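Local coordinates for protein inositol polyphosphate multikinase alpha (Arabidopsis thaliana, PDB 4FRF) that phosphorylates inositol phosphates with broad specificity, using ATP to convert inositol 1,4,5-trisphosphate into inositol 1,3,4,5,6-pentakisphosphate, at residues A152-S164 / P172-S184. Numbering follows the deposited sequence.
Sequences ARLTLRKFVSSNS and PDSAFASSVYGGS
Val160 O is approached by two groups of segment 172-184. Phe176 N donates a hydrogen bond to it at 2.5 Å, with an N-H...O angle of 168°, and Ala175 CA adds a CA-H...O contact to Val160 O at 3.2 Å. Phe176 occupies the N-cap position of helix 177-180, and its bond is consistent with holding the start of that helix against the loop at Val160. Phe176 CE1 comes within 3.4 Å of Ser161 O, which lies near the plane of the ring at its edge, and Phe176 CZ packs on Ser162 CB. Ser161 OG turns back into its own segment, to Arg157 O at 2.7 Å.

A second link runs through Tyr181 OH, which donates a hydrogen bond of 2.6 Å to Leu156 O, the carbonyl lying at the edge of the phenol ring. The hydroxyl oxygen sits in the carbonyl plane on a lone pair, with a C=O...O angle of 137°. With CG of Tyr181 anti to the carbonyl carbon, the ring is carried toward 152-164. Val160 CG1 makes a CH-pi contact over one face, 3.9 Å from the Tyr181 ring centroid and 14° off the ring normal, while CG2 leans on Tyr181 CE1. The same valine touches Val180 CB through CG1, and Ala177 CB through CG2. An alanine in place of Tyr181 would probably leave Leu156 O without this donor and open a gap beside Val160 CG1.

Outside the two segments, Leu156 and Tyr181 both touch helix 249-265, and Phe159 meets Tyr215 of strand 209-216 edge-to-face. Leu156 and Phe159 also pack on strands 83-90 and 121-130, so this is structural packing within the inositol polyphosphate kinase fold. Arg157 NE stays 4.9 Å from Asp173 OD2, too far for a close ion pair; what joins 152-164 to 172-184 is mainly hydrogen bonding to main-chain carbonyls and apolar packing round Val160.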
ATOM      1  N   ALA A 152      -1.670  13.979 -13.782  1.00 91.37           N
ATOM      2  CA  ALA A 152      -1.352  14.128 -12.358  1.00 88.03           C
ATOM      3  C   ALA A 152       0.100  14.510 -12.139  1.00 86.34           C
ATOM      4  O   ALA A 152       0.422  15.317 -11.271  1.00 85.14           O
ATOM      5  CB  ALA A 152      -1.683  12.863 -11.609  1.00 85.27           C
ATOM      6  N   ARG A 153       0.976  13.925 -12.939  1.00 86.65           N
ATOM      7  CA  ARG A 153       2.388  14.174 -12.808  1.00 86.25           C
ATOM      8  C   ARG A 153       2.672  15.593 -13.214  1.00 87.81           C
ATOM      9  O   ARG A 153       3.506  16.256 -12.617  1.00 87.45           O
ATOM     10  CB  ARG A 153       3.189  13.187 -13.656  1.00 86.07           C
ATOM     11  CG  ARG A 153       4.690  13.419 -13.612  1.00 90.28           C
ATOM     12  CD  ARG A 153       5.490  12.099 -13.698  1.00 96.28           C
ATOM     13  NE  ARG A 153       4.983  11.183 -14.728  1.00101.00           N
ATOM     14  CZ  ARG A 153       4.445   9.991 -14.467  1.00104.05           C
ATOM     15  NH1 ARG A 153       4.364   9.558 -13.215  1.00102.95           N
ATOM     16  NH2 ARG A 153       4.014   9.217 -15.455  1.00108.01           N
ATOM     17  N   LEU A 154       1.904  16.086 -14.181  1.00 90.56           N
ATOM     18  CA  LEU A 154       2.035  17.465 -14.643  1.00 92.78           C
ATOM     19  C   LEU A 154       1.497  18.430 -13.600  1.00 92.60           C
ATOM     20  O   LEU A 154       2.155  19.407 -13.243  1.00 93.38           O
ATOM     21  CB  LEU A 154       1.291  17.663 -15.965  1.00 95.99           C
ATOM     22  CG  LEU A 154       1.361  19.066 -16.568  1.00 98.97           C
ATOM     23  CD1 LEU A 154       2.649  19.244 -17.351  1.00100.64           C
ATOM     24  CD2 LEU A 154       0.159  19.319 -17.451  1.00102.04           C
ATOM     25  N   THR A 155       0.289  18.161 -13.126  1.00 91.41           N
ATOM     26  CA  THR A 155      -0.312  18.980 -12.106  1.00 91.72           C
ATOM     27  C   THR A 155       0.601  19.119 -10.903  1.00 89.88           C
ATOM     28  O   THR A 155       0.815  20.225 -10.398  1.00 91.16           O
ATOM     29  CB  THR A 155      -1.605  18.395 -11.652  1.00 91.27           C
ATOM     30  OG1 THR A 155      -2.472  18.261 -12.779  1.00 95.36           O
ATOM     31  CG2 THR A 155      -2.249  19.296 -10.616  1.00 91.66           C
ATOM     32  N   LEU A 156       1.154  17.995 -10.454  1.00 87.05           N
ATOM     33  CA  LEU A 156       2.026  17.985  -9.287  1.00 84.98           C
ATOM     34  C   LEU A 156       3.263  18.801  -9.524  1.00 85.67           C
ATOM     35  O   LEU A 156       3.982  19.130  -8.590  1.00 85.17           O
ATOM     36  CB  LEU A 156       2.419  16.567  -8.917  1.00 82.49           C
ATOM     37  CG  LEU A 156       1.395  15.813  -8.081  1.00 82.39           C
ATOM     38  CD1 LEU A 156       1.816  14.379  -7.951  1.00 83.04           C
ATOM     39  CD2 LEU A 156       1.276  16.438  -6.722  1.00 84.83           C
ATOM     40  N   ARG A 157       3.530  19.104 -10.784  1.00 87.81           N
ATOM     41  CA  ARG A 157       4.687  19.901 -11.133  1.00 90.02           C
ATOM     42  C   ARG A 157       4.284  21.361 -11.316  1.00 92.98           C
ATOM     43  O   ARG A 157       5.045  22.273 -10.992  1.00 93.88           O
ATOM     44  CB  ARG A 157       5.346  19.362 -12.397  1.00 90.66           C
ATOM     45  CG  ARG A 157       6.754  19.878 -12.606  1.00 95.18           C
ATOM     46  CD  ARG A 157       7.286  19.472 -13.953  1.00100.42           C
ATOM     47  NE  ARG A 157       7.173  18.035 -14.153  1.00100.04           N
ATOM     48  CZ  ARG A 157       8.160  17.176 -13.929  1.00101.12           C
ATOM     49  NH1 ARG A 157       9.342  17.620 -13.501  1.00100.03           N
ATOM     50  NH2 ARG A 157       7.971  15.872 -14.139  1.00100.40           N
ATOM     51  N   LYS A 158       3.083  21.572 -11.841  1.00 94.51           N
ATOM     52  CA  LYS A 158       2.505  22.891 -11.870  1.00 97.84           C
ATOM     53  C   LYS A 158       2.520  23.442 -10.458  1.00 97.49           C
ATOM     54  O   LYS A 158       2.987  24.561 -10.214  1.00 99.22           O
ATOM     55  CB  LYS A 158       1.066  22.825 -12.371  1.00 99.45           C
ATOM     56  CG  LYS A 158       0.909  22.855 -13.881  1.00102.38           C
ATOM     57  CD  LYS A 158      -0.557  22.667 -14.257  1.00104.97           C
ATOM     58  CE  LYS A 158      -0.831  23.070 -15.694  1.00109.54           C
ATOM     59  NZ  LYS A 158      -2.225  22.718 -16.088  1.00111.97           N
ATOM     60  N   PHE A 159       2.077  22.613  -9.518  1.00 95.13           N
ATOM     61  CA  PHE A 159       1.912  23.028  -8.132  1.00 94.81           C
ATOM     62  C   PHE A 159       3.171  23.682  -7.543  1.00 95.13           C
ATOM     63  O   PHE A 159       3.092  24.393  -6.541  1.00 95.80           O
ATOM     64  CB  PHE A 159       1.470  21.843  -7.273  1.00 92.05           C
ATOM     65  CG  PHE A 159       1.267  22.188  -5.834  1.00 92.28           C
ATOM     66  CD1 PHE A 159       0.118  22.823  -5.421  1.00 93.91           C
ATOM     67  CD2 PHE A 159       2.235  21.880  -4.888  1.00 92.03           C
ATOM     68  CE1 PHE A 159      -0.059  23.177  -4.089  1.00 95.83           C
ATOM     69  CE2 PHE A 159       2.063  22.232  -3.556  1.00 92.25           C
ATOM     70  CZ  PHE A 159       0.914  22.878  -3.159  1.00 94.39           C
ATOM     71  N   VAL A 160       4.323  23.449  -8.172  1.00 94.59           N
ATOM     72  CA  VAL A 160       5.580  24.020  -7.694  1.00 95.42           C
ATOM     73  C   VAL A 160       6.280  24.868  -8.745  1.00 98.35           C
ATOM     74  O   VAL A 160       7.512  24.925  -8.785  1.00 97.82           O
ATOM     75  CB  VAL A 160       6.555  22.937  -7.186  1.00 92.70           C
ATOM     76  CG1 VAL A 160       6.167  22.492  -5.788  1.00 91.98           C
ATOM     77  CG2 VAL A 160       6.606  21.755  -8.149  1.00 90.49           C
ATOM     78  N   SER A 161       5.497  25.547  -9.577  1.00101.58           N
ATOM     79  CA  SER A 161       6.059  26.449 -10.581  1.00105.63           C
ATOM     80  C   SER A 161       5.653  27.909 -10.324  1.00109.54           C
ATOM     81  O   SER A 161       4.743  28.183  -9.545  1.00109.80           O
ATOM     82  CB  SER A 161       5.626  26.018 -11.982  1.00106.28           C
ATOM     83  OG  SER A 161       5.777  24.619 -12.145  1.00103.06           O
ATOM     84  N   SER A 162       6.335  28.842 -10.979  1.00113.32           N
ATOM     85  CA  SER A 162       5.923  30.247 -10.949  1.00118.10           C
ATOM     86  C   SER A 162       5.032  30.579 -12.146  1.00121.74           C
ATOM     87  O   SER A 162       4.427  31.637 -12.198  1.00125.28           O
ATOM     88  CB  SER A 162       7.137  31.171 -10.918  1.00119.79           C
ATOM     89  OG  SER A 162       8.080  30.800 -11.906  1.00119.35           O
ATOM     90  N   ASN A 163       4.912  29.631 -13.069  1.00122.33           N
ATOM     91  CA  ASN A 163       4.174  29.831 -14.315  1.00126.46           C
ATOM     92  C   ASN A 163       2.844  29.101 -14.337  1.00126.03           C
ATOM     93  O   ASN A 163       2.769  27.897 -14.037  1.00123.53           O
ATOM     94  CB  ASN A 163       5.011  29.332 -15.491  1.00127.12           C
ATOM     95  CG  ASN A 163       6.501  29.343 -15.188  1.00128.41           C
ATOM     96  OD1 ASN A 163       7.142  28.278 -15.078  1.00125.71           O
ATOM     97  ND2 ASN A 163       7.061  30.550 -15.009  1.00134.16           N
ATOM     98  N   SER A 164       1.801  29.806 -14.748  1.00129.46           N
ATOM     99  CA  SER A 164       0.568  29.141 -15.130  1.00129.88           C
ATOM    100  C   SER A 164      -0.214  29.991 -16.106  1.00135.20           C
ATOM    101  O   SER A 164      -1.198  30.637 -15.742  1.00137.28           O
ATOM    102  CB  SER A 164      -0.251  28.812 -13.885  1.00127.72           C
ATOM    103  OG  SER A 164       0.334  27.728 -13.171  1.00121.36           O
ATOM    104  N   PRO A 172       5.266  23.841 -20.328  1.00129.93           N
ATOM    105  CA  PRO A 172       6.512  24.423 -19.819  1.00129.43           C
ATOM    106  C   PRO A 172       6.353  24.946 -18.375  1.00126.99           C
ATOM    107  O   PRO A 172       5.722  25.981 -18.157  1.00129.23           O
ATOM    108  CB  PRO A 172       6.785  25.577 -20.802  1.00134.23           C
ATOM    109  CG  PRO A 172       5.430  25.848 -21.517  1.00136.85           C
ATOM    110  CD  PRO A 172       4.429  24.836 -21.024  1.00133.79           C
ATOM    111  N   ASP A 173       6.927  24.232 -17.408  1.00122.50           N
ATOM    112  CA  ASP A 173       6.750  24.575 -15.990  1.00119.69           C
ATOM    113  C   ASP A 173       8.087  24.681 -15.261  1.00117.96           C
ATOM    114  O   ASP A 173       8.969  23.845 -15.454  1.00117.61           O
ATOM    115  CB  ASP A 173       5.876  23.527 -15.303  1.00116.53           C
ATOM    116  CG  ASP A 173       4.821  22.947 -16.229  1.00117.96           C
ATOM    117  OD1 ASP A 173       4.275  23.702 -17.057  1.00119.60           O
ATOM    118  OD2 ASP A 173       4.542  21.730 -16.129  1.00118.32           O
ATOM    119  N   SER A 174       8.205  25.655 -14.361  1.00117.40           N
ATOM    120  CA  SER A 174       9.458  25.859 -13.620  1.00115.80           C
ATOM    121  C   SER A 174       9.552  25.012 -12.326  1.00111.82           C
ATOM    122  O   SER A 174       8.962  23.907 -12.225  1.00109.82           O
ATOM    123  CB  SER A 174       9.655  27.342 -13.293  1.00118.74           C
ATOM    124  OG  SER A 174       8.409  28.010 -13.192  1.00118.09           O
ATOM    125  N   ALA A 175      10.320  25.521 -11.353  1.00110.79           N
ATOM    126  CA  ALA A 175      10.426  24.839 -10.062  1.00105.93           C
ATOM    127  C   ALA A 175      10.659  25.748  -8.840  1.00105.94           C
ATOM    128  O   ALA A 175      11.512  26.651  -8.851  1.00106.57           O
ATOM    129  CB  ALA A 175      11.496  23.738 -10.119  1.00103.30           C
ATOM    130  N   PHE A 176       9.755  25.603  -7.872  1.00104.17           N
ATOM    131  CA  PHE A 176      10.076  25.747  -6.464  1.00103.03           C
ATOM    132  C   PHE A 176      10.191  24.314  -5.899  1.00 99.47           C
ATOM    133  O   PHE A 176      10.100  24.091  -4.684  1.00 97.57           O
ATOM    134  CB  PHE A 176       8.962  26.491  -5.723  1.00104.17           C
ATOM    135  CG  PHE A 176       8.625  27.836  -6.302  1.00107.14           C
ATOM    136  CD1 PHE A 176       7.377  28.064  -6.877  1.00107.53           C
ATOM    137  CD2 PHE A 176       9.512  28.901  -6.190  1.00109.81           C
ATOM    138  CE1 PHE A 176       7.042  29.309  -7.382  1.00110.43           C
ATOM    139  CE2 PHE A 176       9.173  30.170  -6.677  1.00113.45           C
ATOM    140  CZ  PHE A 176       7.942  30.370  -7.274  1.00114.09           C
ATOM    141  N   ALA A 177      10.339  23.347  -6.811  1.00 97.78           N
ATOM    142  CA  ALA A 177      10.362  21.933  -6.468  1.00 93.32           C
ATOM    143  C   ALA A 177      11.441  21.628  -5.447  1.00 91.91           C
ATOM    144  O   ALA A 177      11.205  20.928  -4.461  1.00 90.17           O
ATOM    145  CB  ALA A 177      10.564  21.105  -7.704  1.00 92.62           C
ATOM    146  N   SER A 178      12.615  22.191  -5.657  1.00 92.93           N
ATOM    147  CA  SER A 178      13.715  21.972  -4.743  1.00 92.94           C
ATOM    148  C   SER A 178      13.487  22.527  -3.309  1.00 93.20           C
ATOM    149  O   SER A 178      14.137  22.090  -2.366  1.00 92.62           O
ATOM    150  CB  SER A 178      15.013  22.511  -5.345  1.00 95.26           C
ATOM    151  OG  SER A 178      15.996  22.694  -4.347  1.00 97.84           O
ATOM    152  N   SER A 179      12.570  23.472  -3.139  1.00 94.83           N
ATOM    153  CA  SER A 179      12.369  24.064  -1.799  1.00 95.68           C
ATOM    154  C   SER A 179      11.010  23.753  -1.169  1.00 94.31           C
ATOM    155  O   SER A 179      10.845  23.858   0.037  1.00 94.33           O
ATOM    156  CB  SER A 179      12.624  25.565  -1.809  1.00 98.68           C
ATOM    157  OG  SER A 179      11.954  26.156  -2.890  1.00101.07           O
ATOM    158  N   VAL A 180      10.050  23.346  -1.981  1.00 93.47           N
ATOM    159  CA  VAL A 180       8.805  22.841  -1.440  1.00 92.50           C
ATOM    160  C   VAL A 180       8.894  21.327  -1.221  1.00 90.57           C
ATOM    161  O   VAL A 180       8.663  20.835  -0.112  1.00 90.72           O
ATOM    162  CB  VAL A 180       7.631  23.150  -2.360  1.00 93.09           C
ATOM    163  CG1 VAL A 180       6.374  22.496  -1.837  1.00 92.03           C
ATOM    164  CG2 VAL A 180       7.439  24.624  -2.470  1.00 96.19           C
ATOM    165  N   TYR A 181       9.240  20.590  -2.276  1.00 89.08           N
ATOM    166  CA  TYR A 181       9.233  19.137  -2.221  1.00 86.01           C
ATOM    167  C   TYR A 181      10.500  18.645  -1.549  1.00 85.79           C
ATOM    168  O   TYR A 181      10.454  17.892  -0.571  1.00 84.84           O
ATOM    169  CB  TYR A 181       9.124  18.549  -3.632  1.00 84.49           C
ATOM    170  CG  TYR A 181       7.743  18.658  -4.256  1.00 83.48           C
ATOM    171  CD1 TYR A 181       7.576  18.594  -5.633  1.00 82.25           C
ATOM    172  CD2 TYR A 181       6.608  18.824  -3.469  1.00 82.47           C
ATOM    173  CE1 TYR A 181       6.316  18.675  -6.209  1.00 80.24           C
ATOM    174  CE2 TYR A 181       5.346  18.903  -4.039  1.00 81.78           C
ATOM    175  CZ  TYR A 181       5.211  18.823  -5.410  1.00 81.22           C
ATOM    176  OH  TYR A 181       3.965  18.883  -5.979  1.00 84.10           O
ATOM    177  N   GLY A 182      11.635  19.109  -2.062  1.00 87.60           N
ATOM    178  CA  GLY A 182      12.940  18.618  -1.634  1.00 86.71           C
ATOM    179  C   GLY A 182      13.336  19.284  -0.352  1.00 87.70           C
ATOM    180  O   GLY A 182      12.508  19.920   0.292  1.00 88.44           O
ATOM    181  N   GLY A 183      14.605  19.154   0.019  1.00 88.21           N
ATOM    182  CA  GLY A 183      15.102  19.788   1.241  1.00 90.24           C
ATOM    183  C   GLY A 183      14.792  18.992   2.501  1.00 89.43           C
ATOM    184  O   GLY A 183      13.826  18.189   2.548  1.00 86.56           O
ATOM    185  N   SER A 184      15.574  19.246   3.547  1.00 90.83           N
ATOM    186  CA  SER A 184      15.581  18.358   4.704  1.00 90.88           C
ATOM    187  C   SER A 184      14.337  18.493   5.591  1.00 91.33           C
ATOM    188  O   SER A 184      14.109  17.672   6.477  1.00 91.40           O
ATOM    189  CB  SER A 184      16.849  18.551   5.525  1.00 91.88           C
ATOM    190  OG  SER A 184      16.742  19.701   6.321  1.00 96.36           O
TER